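Local coordinates for protein interacting with HSP90 1 (Saccharomyces cerevisiae, PDB 4CHH) that takes part in pre-rRNA processing, is required for the NOP58-snoRNA interaction and belongs to the R2TP complex, its N-terminal domain being modelled here, at residues Thr42-Asn48 / Val149-Arg155; Pro67-Lys71 / Glu177-Tyr182; Ile35-Lys41 / Val59-His65. All blocks are in the same frame, centred on the assembly; numbering follows the deposited sequence.

Contact 1. Residues Thr42-Asn48 / Val149-Arg155; sequences TKLLSAN and VVLCRDR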
loop_
_atom_site.group_PDB
_atom_site.type_symbol
_atom_site.label_atom_id
_atom_site.label_comp_id
_atom_site.label_asym_id
_atom_site.label_seq_id
_atom_site.Cartn_x
_atom_site.Cartn_y
_atom_site.Cartn_z
ATOM N N THR A 42 4.781 5.396 -9.719
ATOM C CA THR A 42 5.001 4.408 -10.760
ATOM C C THR A 42 4.191 4.830 -11.977
ATOM O O THR A 42 3.758 5.986 -12.074
ATOM C CB THR A 42 4.744 2.934 -10.243
ATOM O OG1 THR A 42 4.946 1.999 -11.299
ATOM C CG2 THR A 42 3.380 2.732 -9.683
ATOM N N LYS A 43 4.018 3.898 -12.911
ATOM C CA LYS A 43 3.345 4.066 -14.187
ATOM C C LYS A 43 2.336 2.928 -14.427
ATOM O O LYS A 43 2.642 1.760 -14.186
ATOM C CB LYS A 43 4.439 4.067 -15.286
ATOM C CG LYS A 43 3.969 4.586 -16.628
ATOM C CD LYS A 43 5.118 4.667 -17.628
ATOM C CE LYS A 43 4.613 5.002 -19.006
ATOM N NZ LYS A 43 4.179 6.423 -19.105
ATOM N N LEU A 44 1.144 3.260 -14.908
ATOM C CA LEU A 44 0.147 2.218 -15.235
ATOM C C LEU A 44 0.501 1.574 -16.608
ATOM O O LEU A 44 0.540 2.284 -17.606
ATOM C CB LEU A 44 -1.251 2.855 -15.277
ATOM C CG LEU A 44 -2.438 1.949 -15.679
ATOM C CD1 LEU A 44 -2.696 0.871 -14.645
ATOM C CD2 LEU A 44 -3.691 2.784 -15.899
ATOM N N LEU A 45 0.796 0.267 -16.663
ATOM C CA LEU A 45 1.132 -0.321 -17.967
ATOM C C LEU A 45 -0.125 -0.825 -18.682
ATOM O O LEU A 45 -0.236 -0.691 -19.905
ATOM C CB LEU A 45 2.174 -1.446 -17.859
ATOM C CG LEU A 45 3.548 -1.059 -17.270
ATOM C CD1 LEU A 45 4.459 -2.277 -17.207
ATOM C CD2 LEU A 45 4.219 0.125 -18.046
ATOM N N SER A 46 -1.048 -1.428 -17.937
ATOM C CA SER A 46 -2.295 -1.931 -18.527
ATOM C C SER A 46 -3.353 -2.035 -17.454
ATOM O O SER A 46 -3.010 -2.095 -16.289
ATOM C CB SER A 46 -2.077 -3.268 -19.240
ATOM O OG SER A 46 -1.698 -4.263 -18.315
ATOM N N ALA A 47 -4.630 -1.984 -17.854
ATOM C CA ALA A 47 -5.804 -2.002 -16.994
ATOM C C ALA A 47 -6.798 -3.001 -17.584
ATOM O O ALA A 47 -7.321 -2.778 -18.669
ATOM C CB ALA A 47 -6.403 -0.596 -16.927
ATOM N N ASN A 48 -6.996 -4.125 -16.916
ATOM C CA ASN A 48 -7.821 -5.206 -17.425
ATOM C C ASN A 48 -9.037 -5.414 -16.507
ATOM O O ASN A 48 -9.647 -6.486 -16.505
ATOM C CB ASN A 48 -6.909 -6.480 -17.534
ATOM C CG ASN A 48 -5.637 -6.199 -18.353
ATOM O OD1 ASN A 48 -5.645 -6.222 -19.595
ATOM N ND2 ASN A 48 -4.544 -5.798 -17.691
ATOM N N VAL A 149 -4.785 -4.211 -12.538
ATOM C CA VAL A 149 -3.906 -3.299 -13.266
ATOM C C VAL A 149 -2.534 -3.907 -13.302
ATOM O O VAL A 149 -2.263 -4.818 -12.536
ATOM C CB VAL A 149 -3.889 -1.857 -12.645
ATOM C CG1 VAL A 149 -5.277 -1.216 -12.722
ATOM C CG2 VAL A 149 -3.347 -1.842 -11.200
ATOM N N VAL A 150 -1.662 -3.412 -14.194
ATOM C CA VAL A 150 -0.268 -3.853 -14.268
ATOM C C VAL A 150 0.543 -2.586 -14.055
ATOM O O VAL A 150 0.298 -1.607 -14.756
ATOM C CB VAL A 150 0.088 -4.634 -15.576
ATOM C CG1 VAL A 150 1.587 -4.962 -15.634
ATOM C CG2 VAL A 150 -0.751 -5.924 -15.694
ATOM N N LEU A 151 1.411 -2.557 -13.024
ATOM C CA LEU A 151 2.208 -1.351 -12.706
ATOM C C LEU A 151 3.678 -1.579 -13.027
ATOM O O LEU A 151 4.154 -2.691 -12.888
ATOM C CB LEU A 151 2.020 -0.933 -11.220
ATOM C CG LEU A 151 0.534 -0.687 -10.770
ATOM C CD1 LEU A 151 0.437 -0.438 -9.270
ATOM C CD2 LEU A 151 -0.120 0.426 -11.550
ATOM N N CYS A 152 4.368 -0.551 -13.528
ATOM C CA CYS A 152 5.785 -0.627 -13.917
ATOM C C CYS A 152 6.699 -0.737 -12.691
ATOM O O CYS A 152 6.526 -0.004 -11.722
ATOM C CB CYS A 152 6.185 0.569 -14.785
ATOM S SG CYS A 152 7.801 0.374 -15.584
ATOM N N ARG A 153 7.648 -1.683 -12.742
ATOM C CA ARG A 153 8.670 -1.912 -11.722
ATOM C C ARG A 153 9.951 -1.119 -12.072
ATOM O O ARG A 153 10.817 -0.965 -11.223
ATOM C CB ARG A 153 8.984 -3.436 -11.572
ATOM C CG ARG A 153 7.760 -4.336 -11.180
ATOM C CD ARG A 153 7.069 -3.863 -9.911
ATOM N NE ARG A 153 6.212 -4.888 -9.294
ATOM C CZ ARG A 153 4.923 -5.063 -9.545
ATOM N NH1 ARG A 153 4.312 -4.327 -10.463
ATOM N NH2 ARG A 153 4.234 -5.996 -8.894
ATOM N N ASP A 154 10.068 -0.602 -13.293
ATOM C CA ASP A 154 11.280 0.146 -13.700
ATOM C C ASP A 154 11.088 1.649 -13.543
ATOM O O ASP A 154 11.957 2.321 -12.974
ATOM C CB ASP A 154 11.673 -0.179 -15.156
ATOM C CG ASP A 154 11.858 -1.658 -15.458
ATOM O OD1 ASP A 154 12.268 -2.399 -14.552
ATOM O OD2 ASP A 154 11.568 -2.069 -16.593
ATOM N N ARG A 155 9.961 2.182 -14.053
ATOM C CA ARG A 155 9.669 3.613 -13.961
ATOM C C ARG A 155 9.082 3.872 -12.603
ATOM O O ARG A 155 7.914 4.193 -12.463
ATOM C CB ARG A 155 8.743 4.070 -15.094
ATOM C CG ARG A 155 9.489 4.498 -16.344
ATOM C CD ARG A 155 9.585 3.379 -17.342
ATOM N NE ARG A 155 8.999 3.778 -18.617
ATOM C CZ ARG A 155 8.090 3.072 -19.279
ATOM N NH1 ARG A 155 7.646 1.919 -18.792
ATOM N NH2 ARG A 155 7.614 3.517 -20.436
#

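Contact 2. Residues Pro67-Lys71 / Glu177-Tyr182; sequences PLVPK and ELHQDY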
loop_
_atom_site.group_PDB
_atom_site.type_symbol
_atom_site.label_atom_id
_atom_site.label_comp_id
_atom_site.label_asym_id
_atom_site.label_seq_id
_atom_site.Cartn_x
_atom_site.Cartn_y
_atom_site.Cartn_z
ATOM N N PRO A 67 -2.448 1.619 13.860
ATOM C CA PRO A 67 -2.309 0.477 14.780
ATOM C C PRO A 67 -3.476 -0.517 14.663
ATOM O O PRO A 67 -3.422 -1.610 15.233
ATOM C CB PRO A 67 -2.268 1.157 16.148
ATOM C CG PRO A 67 -3.131 2.392 15.959
ATOM C CD PRO A 67 -2.772 2.868 14.589
ATOM N N LEU A 68 -4.499 -0.174 13.862
ATOM C CA LEU A 68 -5.718 -0.965 13.648
ATOM C C LEU A 68 -5.576 -2.047 12.569
ATOM O O LEU A 68 -6.461 -2.898 12.437
ATOM C CB LEU A 68 -6.860 0.001 13.260
ATOM C CG LEU A 68 -7.770 0.527 14.384
ATOM C CD1 LEU A 68 -7.004 1.343 15.415
ATOM C CD2 LEU A 68 -8.873 1.381 13.811
ATOM N N VAL A 69 -4.500 -1.987 11.775
ATOM C CA VAL A 69 -4.205 -2.947 10.719
ATOM C C VAL A 69 -3.544 -4.151 11.398
ATOM O O VAL A 69 -2.633 -3.962 12.219
ATOM C CB VAL A 69 -3.297 -2.354 9.582
ATOM C CG1 VAL A 69 -2.971 -3.394 8.502
ATOM C CG2 VAL A 69 -3.903 -1.097 8.953
ATOM N N PRO A 70 -3.947 -5.392 11.064
ATOM C CA PRO A 70 -3.239 -6.554 11.619
ATOM C C PRO A 70 -1.734 -6.512 11.333
ATOM O O PRO A 70 -1.258 -5.844 10.398
ATOM C CB PRO A 70 -3.875 -7.743 10.895
ATOM C CG PRO A 70 -5.224 -7.253 10.481
ATOM C CD PRO A 70 -5.012 -5.807 10.130
ATOM N N LYS A 71 -0.980 -7.201 12.174
ATOM C CA LYS A 71 0.462 -7.259 12.008
ATOM C C LYS A 71 0.920 -8.738 12.089
ATOM O O LYS A 71 0.159 -9.572 12.606
ATOM C CB LYS A 71 1.176 -6.352 13.025
ATOM C CG LYS A 71 1.052 -6.753 14.484
ATOM C CD LYS A 71 1.913 -5.877 15.403
ATOM C CE LYS A 71 3.384 -6.256 15.408
ATOM N NZ LYS A 71 4.081 -5.753 16.632
ATOM N N GLU A 177 -11.431 -7.911 9.694
ATOM C CA GLU A 177 -10.258 -7.415 8.967
ATOM C C GLU A 177 -9.336 -6.619 9.900
ATOM O O GLU A 177 -8.185 -6.371 9.550
ATOM C CB GLU A 177 -10.672 -6.546 7.764
ATOM C CG GLU A 177 -11.297 -7.327 6.623
ATOM C CD GLU A 177 -11.778 -6.442 5.492
ATOM O OE1 GLU A 177 -12.859 -5.823 5.632
ATOM O OE2 GLU A 177 -11.054 -6.343 4.475
ATOM N N LEU A 178 -9.850 -6.194 11.067
ATOM C CA LEU A 178 -9.089 -5.405 12.036
ATOM C C LEU A 178 -8.050 -6.226 12.785
ATOM O O LEU A 178 -8.230 -7.441 12.934
ATOM C CB LEU A 178 -10.044 -4.791 13.082
ATOM C CG LEU A 178 -10.911 -3.601 12.649
ATOM C CD1 LEU A 178 -11.933 -3.242 13.752
ATOM C CD2 LEU A 178 -10.059 -2.384 12.312
ATOM N N HIS A 179 -7.000 -5.544 13.323
ATOM C CA HIS A 179 -6.001 -6.135 14.224
ATOM C C HIS A 179 -6.803 -6.808 15.370
ATOM O O HIS A 179 -7.727 -6.180 15.909
ATOM C CB HIS A 179 -5.080 -5.012 14.733
ATOM C CG HIS A 179 -3.983 -5.426 15.666
ATOM N ND1 HIS A 179 -4.251 -5.996 16.906
ATOM C CD2 HIS A 179 -2.651 -5.222 15.564
ATOM C CE1 HIS A 179 -3.077 -6.172 17.482
ATOM N NE2 HIS A 179 -2.084 -5.715 16.715
ATOM N N GLN A 180 -6.477 -8.080 15.694
ATOM C CA GLN A 180 -7.148 -8.895 16.722
ATOM C C GLN A 180 -7.526 -8.102 17.990
ATOM O O GLN A 180 -8.642 -8.247 18.485
ATOM C CB GLN A 180 -6.251 -10.088 17.120
ATOM C CG GLN A 180 -7.016 -11.291 17.685
ATOM C CD GLN A 180 -8.033 -11.861 16.723
ATOM O OE1 GLN A 180 -9.229 -11.896 17.014
ATOM N NE2 GLN A 180 -7.585 -12.307 15.551
ATOM N N ASP A 181 -6.594 -7.273 18.526
ATOM C CA ASP A 181 -6.860 -6.504 19.769
ATOM C C ASP A 181 -7.849 -5.329 19.580
ATOM O O ASP A 181 -8.288 -4.714 20.565
ATOM C CB ASP A 181 -5.546 -5.980 20.386
ATOM C CG ASP A 181 -4.506 -7.047 20.702
ATOM O OD1 ASP A 181 -4.835 -8.252 20.595
ATOM O OD2 ASP A 181 -3.356 -6.679 21.029
ATOM N N TYR A 182 -8.219 -5.037 18.333
ATOM C CA TYR A 182 -9.108 -3.912 18.051
ATOM C C TYR A 182 -10.486 -4.361 17.543
ATOM O O TYR A 182 -11.340 -3.517 17.301
ATOM C CB TYR A 182 -8.429 -2.967 17.061
ATOM C CG TYR A 182 -7.198 -2.306 17.646
ATOM C CD1 TYR A 182 -5.954 -2.936 17.600
ATOM C CD2 TYR A 182 -7.273 -1.053 18.238
ATOM C CE1 TYR A 182 -4.819 -2.331 18.136
ATOM C CE2 TYR A 182 -6.139 -0.425 18.745
ATOM C CZ TYR A 182 -4.917 -1.064 18.688
ATOM O OH TYR A 182 -3.823 -0.433 19.208
#

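Contact 3. Residues Ile35-Lys41 / Val59-His65; sequences IADFVIK and VFINVCH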
loop_
_atom_site.group_PDB
_atom_site.type_symbol
_atom_site.label_atom_id
_atom_site.label_comp_id
_atom_site.label_asym_id
_atom_site.label_seq_id
_atom_site.Cartn_x
_atom_site.Cartn_y
_atom_site.Cartn_z
ATOM N N ILE A 35 -2.289 7.118 8.790
ATOM C CA ILE A 35 -1.267 8.118 9.112
ATOM C C ILE A 35 -0.286 8.142 7.921
ATOM O O ILE A 35 0.299 7.108 7.599
ATOM C CB ILE A 35 -0.560 7.809 10.484
ATOM C CG1 ILE A 35 -1.581 7.740 11.660
ATOM C CG2 ILE A 35 0.582 8.834 10.773
ATOM C CD1 ILE A 35 -1.146 6.888 12.876
ATOM N N ALA A 36 -0.142 9.300 7.250
ATOM C CA ALA A 36 0.737 9.445 6.079
ATOM C C ALA A 36 2.181 9.061 6.413
ATOM O O ALA A 36 2.681 9.340 7.512
ATOM C CB ALA A 36 0.686 10.885 5.531
ATOM N N ASP A 37 2.841 8.378 5.484
ATOM C CA ASP A 37 4.213 7.971 5.732
ATOM C C ASP A 37 5.047 8.354 4.514
ATOM O O ASP A 37 5.729 9.396 4.540
ATOM C CB ASP A 37 4.290 6.462 6.085
ATOM C CG ASP A 37 5.671 5.914 6.440
ATOM O OD1 ASP A 37 6.656 6.703 6.437
ATOM O OD2 ASP A 37 5.776 4.699 6.679
ATOM N N PHE A 38 4.971 7.561 3.433
ATOM C CA PHE A 38 5.733 7.897 2.218
ATOM C C PHE A 38 4.945 7.509 0.948
ATOM O O PHE A 38 3.855 6.960 1.048
ATOM C CB PHE A 38 7.160 7.281 2.262
ATOM C CG PHE A 38 7.198 5.776 2.132
ATOM C CD1 PHE A 38 7.042 4.960 3.252
ATOM C CD2 PHE A 38 7.441 5.173 0.898
ATOM C CE1 PHE A 38 7.110 3.572 3.136
ATOM C CE2 PHE A 38 7.517 3.785 0.786
ATOM C CZ PHE A 38 7.336 2.994 1.906
ATOM N N VAL A 39 5.465 7.877 -0.231
ATOM C CA VAL A 39 4.822 7.689 -1.549
ATOM C C VAL A 39 5.666 6.848 -2.490
ATOM O O VAL A 39 6.889 7.020 -2.572
ATOM C CB VAL A 39 4.547 9.081 -2.228
ATOM C CG1 VAL A 39 3.926 8.935 -3.622
ATOM C CG2 VAL A 39 3.650 9.952 -1.370
ATOM N N ILE A 40 4.985 6.004 -3.267
ATOM C CA ILE A 40 5.589 5.236 -4.362
ATOM C C ILE A 40 5.018 5.837 -5.628
ATOM O O ILE A 40 3.799 5.907 -5.771
ATOM C CB ILE A 40 5.348 3.694 -4.301
ATOM C CG1 ILE A 40 5.626 3.075 -2.905
ATOM C CG2 ILE A 40 6.087 2.963 -5.427
ATOM C CD1 ILE A 40 4.866 1.710 -2.659
ATOM N N LYS A 41 5.872 6.266 -6.541
ATOM C CA LYS A 41 5.420 6.778 -7.829
ATOM C C LYS A 41 5.742 5.725 -8.869
ATOM O O LYS A 41 6.828 5.167 -8.858
ATOM C CB LYS A 41 6.095 8.120 -8.145
ATOM C CG LYS A 41 5.642 8.774 -9.428
ATOM C CD LYS A 41 6.341 10.110 -9.579
ATOM C CE LYS A 41 6.642 10.439 -11.010
ATOM N NZ LYS A 41 7.492 11.656 -11.118
ATOM N N VAL A 59 1.066 6.838 -11.631
ATOM C CA VAL A 59 0.425 6.183 -10.512
ATOM C C VAL A 59 1.154 6.580 -9.240
ATOM O O VAL A 59 2.389 6.622 -9.202
ATOM C CB VAL A 59 0.354 4.626 -10.700
ATOM C CG1 VAL A 59 -0.074 3.933 -9.396
ATOM C CG2 VAL A 59 -0.615 4.263 -11.819
ATOM N N PHE A 60 0.382 6.859 -8.199
ATOM C CA PHE A 60 0.913 7.151 -6.875
ATOM C C PHE A 60 0.305 6.234 -5.855
ATOM O O PHE A 60 -0.911 6.032 -5.831
ATOM C CB PHE A 60 0.675 8.597 -6.454
ATOM C CG PHE A 60 1.379 9.609 -7.313
ATOM C CD1 PHE A 60 0.775 10.108 -8.464
ATOM C CD2 PHE A 60 2.626 10.105 -6.950
ATOM C CE1 PHE A 60 1.427 11.053 -9.263
ATOM C CE2 PHE A 60 3.269 11.073 -7.743
ATOM C CZ PHE A 60 2.664 11.530 -8.895
ATOM N N ILE A 61 1.146 5.689 -5.003
ATOM C CA ILE A 61 0.674 4.841 -3.918
ATOM C C ILE A 61 1.076 5.490 -2.605
ATOM O O ILE A 61 2.264 5.698 -2.368
ATOM C CB ILE A 61 1.206 3.382 -4.014
ATOM C CG1 ILE A 61 0.744 2.684 -5.299
ATOM C CG2 ILE A 61 0.841 2.607 -2.734
ATOM C CD1 ILE A 61 1.508 1.321 -5.680
ATOM N N ASN A 62 0.091 5.807 -1.763
ATOM C CA ASN A 62 0.336 6.348 -0.440
ATOM C C ASN A 62 0.558 5.203 0.562
ATOM O O ASN A 62 -0.400 4.558 0.950
ATOM C CB ASN A 62 -0.843 7.253 -0.000
ATOM C CG ASN A 62 -0.898 8.559 -0.782
ATOM O OD1 ASN A 62 0.111 9.209 -1.004
ATOM N ND2 ASN A 62 -2.057 8.933 -1.289
ATOM N N VAL A 63 1.822 4.962 0.974
ATOM C CA VAL A 63 2.139 3.959 2.001
ATOM C C VAL A 63 1.899 4.654 3.327
ATOM O O VAL A 63 2.488 5.689 3.613
ATOM C CB VAL A 63 3.553 3.345 1.911
ATOM C CG1 VAL A 63 3.691 2.167 2.877
ATOM C CG2 VAL A 63 3.877 2.929 0.482
ATOM N N CYS A 64 0.957 4.152 4.068
ATOM C CA CYS A 64 0.506 4.801 5.271
ATOM C C CYS A 64 0.272 3.760 6.348
ATOM O O CYS A 64 0.425 2.572 6.075
ATOM C CB CYS A 64 -0.755 5.609 4.961
ATOM S SG CYS A 64 -2.051 4.665 4.111
ATOM N N HIS A 65 -0.032 4.186 7.572
ATOM C CA HIS A 65 -0.170 3.194 8.636
ATOM C C HIS A 65 -1.239 3.535 9.674
ATOM O O HIS A 65 -1.756 4.647 9.727
ATOM C CB HIS A 65 1.191 2.953 9.341
ATOM C CG HIS A 65 1.751 4.157 10.018
ATOM N ND1 HIS A 65 1.501 4.412 11.356
ATOM C CD2 HIS A 65 2.511 5.157 9.515
ATOM C CE1 HIS A 65 2.111 5.555 11.626
ATOM N NE2 HIS A 65 2.736 6.040 10.554
HETATM O O HOH W 1 4.370 8.358 9.704
HETATM O O HOH W 2 1.457 8.102 2.909
#

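Contact 1. Residues Thr42-Asn48 / Val149-Arg155
Thr42-Ala47 and Val149-Leu151 run antiparallel as neighbours in the mixed sheet of the PIH1 N-terminal domain, the short strand after helix 129-147 lying beside the end of strand 29-47. Leu44 and Leu151 form a non-hydrogen-bonded pair, as do Ala47 and Val149, and on this face Leu44 CD1 packs 3.6 Å from Val149 CB, the two side chains meeting at about a right angle. Leu53 lies against Leu44, Ala47 and Val149. The register slips by one at Val150, which both Leu45 and Ser46 face: a classic beta bulge. Val150 O receives Leu45 N at 2.7 Å and, weakly, Ser46 N, while Val150 N donates to Ser46 O at 2.8 Å. On the Ser46 and Val150 face, Ser46 OG rests on Val150 CG2 and accepts a bond from Asn48 ND2. Further along, Cys152 N donates to Lys43 O, and Thr42 turns OG1 away from its own N (chi1 179°) to reach a lone pair of Cys152 O at 2.6 Å. Cys152 SG in turn receives Arg155 N at 3.2 Å in a nearly straight bond (176°), and Arg155 NH1 at 3.6 Å in the guanidinium plane. Replacing the cysteine by alanine would probably leave both Arg155 donors without this acceptor and the guanidinium freer to turn. Lys43 CD lies 3.7 Å above the plane of the Arg155 guanidinium, over its centre, whereas Lys43 NZ is engaged by Gly56 O.

Contact 2. Residues Pro67-Lys71 / Glu177-Tyr182
His179 lies against Pro67-Lys71 with both its backbone and its ring. His179 N donates to Leu68 O over 2.8 Å in a fairly straight bond (169°), though the donor stands well above the carbonyl plane and not on a lone pair. The ring swings out with CG opposite the backbone N (chi1 -180°), which brings His179 CD2 within 3.6 Å of Val69 O, lying at the ring edge. Lys71 runs alongside it, CG near His179 NE2, before its amine goes on to a salt bridge with Asp120. Leu68 fits between two partners: CB touches Leu178 CD2, and CD1 reaches Tyr182 CD2 at 3.7 Å, the leucine and tyrosine side chains meeting at about a right angle. Tyr182 also turns a face to the Pro67-Leu68 backbone, and its CE1 lies 3.9 Å above the plane of the His179 ring, offset toward the rim. Pro70 CG packs on Glu177 O. Two irregular segments meet here, the loop between strand 58-66 and helix 78-86 and the loop after strand 171-174. Within the second, His179 ND1 accepts Asp181 N in the ring plane, and a bond from Tyr182 N to His179 O closes a type I beta turn, His179-Tyr182.

Contact 3. Residues Ile35-Lys41 / Val59-His65
Ile35-Lys41 and Val59-His65, arms of a beta hairpin, run antiparallel, their axes 4.6 Å apart at closest approach and 156° between directions, with Ile35-His65, Phe38-Val63 and Ile40-Ile61 as hydrogen-bonded pairs. The ladder is interrupted where Asp37 and Phe38 both face Val63, a classic beta bulge. Val63 O takes Phe38 N at 3.1 Å and only weakly Asp37 N, which also donates to water 2 at 2.9 Å, a water probably bonded to Val63 O too. Phe38, Ile40, Ile61 and Val63 share one face and pack there through carbon atoms. Phe38 CG sits between its backbone N and carbonyl carbon (chi1 70°), laying the ring flat on its neighbour, so that Val63 CB stands 3.9 Å from the ring centroid in a CH-pi contact over the face. Val63 CG2 also meets Ile40 CD1 at 3.5 Å. At the end of the pairing, Ile35 CB makes a similar CH-pi contact, 3.8 Å from the centroid of the His65 imidazole. That ring is held at both nitrogens: His65 NE2 bonds water 1 at 3.0 Å, itself a donor to Ala36 O, and ND1 bonds Ser119 OG. On the other side of the sheet, Val39 CG1 reaches the edge of the Phe60 ring, 3.8 Å from CD2, and the aliphatic chain of Lys41 lies alongside Phe60. Asn62, buried here, has its amide satisfied by Lys164 N and Asp114 OD1. Helix 129-147 covers the Ile40, Ile61 and Val63 face with Leu135, Cys139 and Leu140, and its Arg132 makes a cation-pi contact with Phe38. Loop residues Met161 and Leu168 cover the Val39 and Cys64 side, while strand 109-118 continues the sheet, parallel to 58-66, through backbone bonds of Phe60 with Tyr111 and Trp113 and of Asn62 with Trp113.

Contacts 1 and 3 share strand 29-47 and belong to one sheet: strand 58-66 pairs with its earlier part and 149-151 with its end, and the centres of the two contacts are 16 Å apart. They join at Thr42 N, 2.7 Å from Val59 O in a probable hydrogen bond, and Leu151 packs on Val59 and Ile61. Each pairing is broken by one classic bulge. Contact 2 adjoins contact 3 only in sequence, its first segment following strand 58-66; their centres are 19 Å apart. It lies across the chain's centre from contact 1, about 30 Å between centres and 18 Å between nearest atoms. A bound 1,2-ethanediol, probably from the crystallisation liquor, sits about 3 Å from the side chain of Ala47 in contact 1.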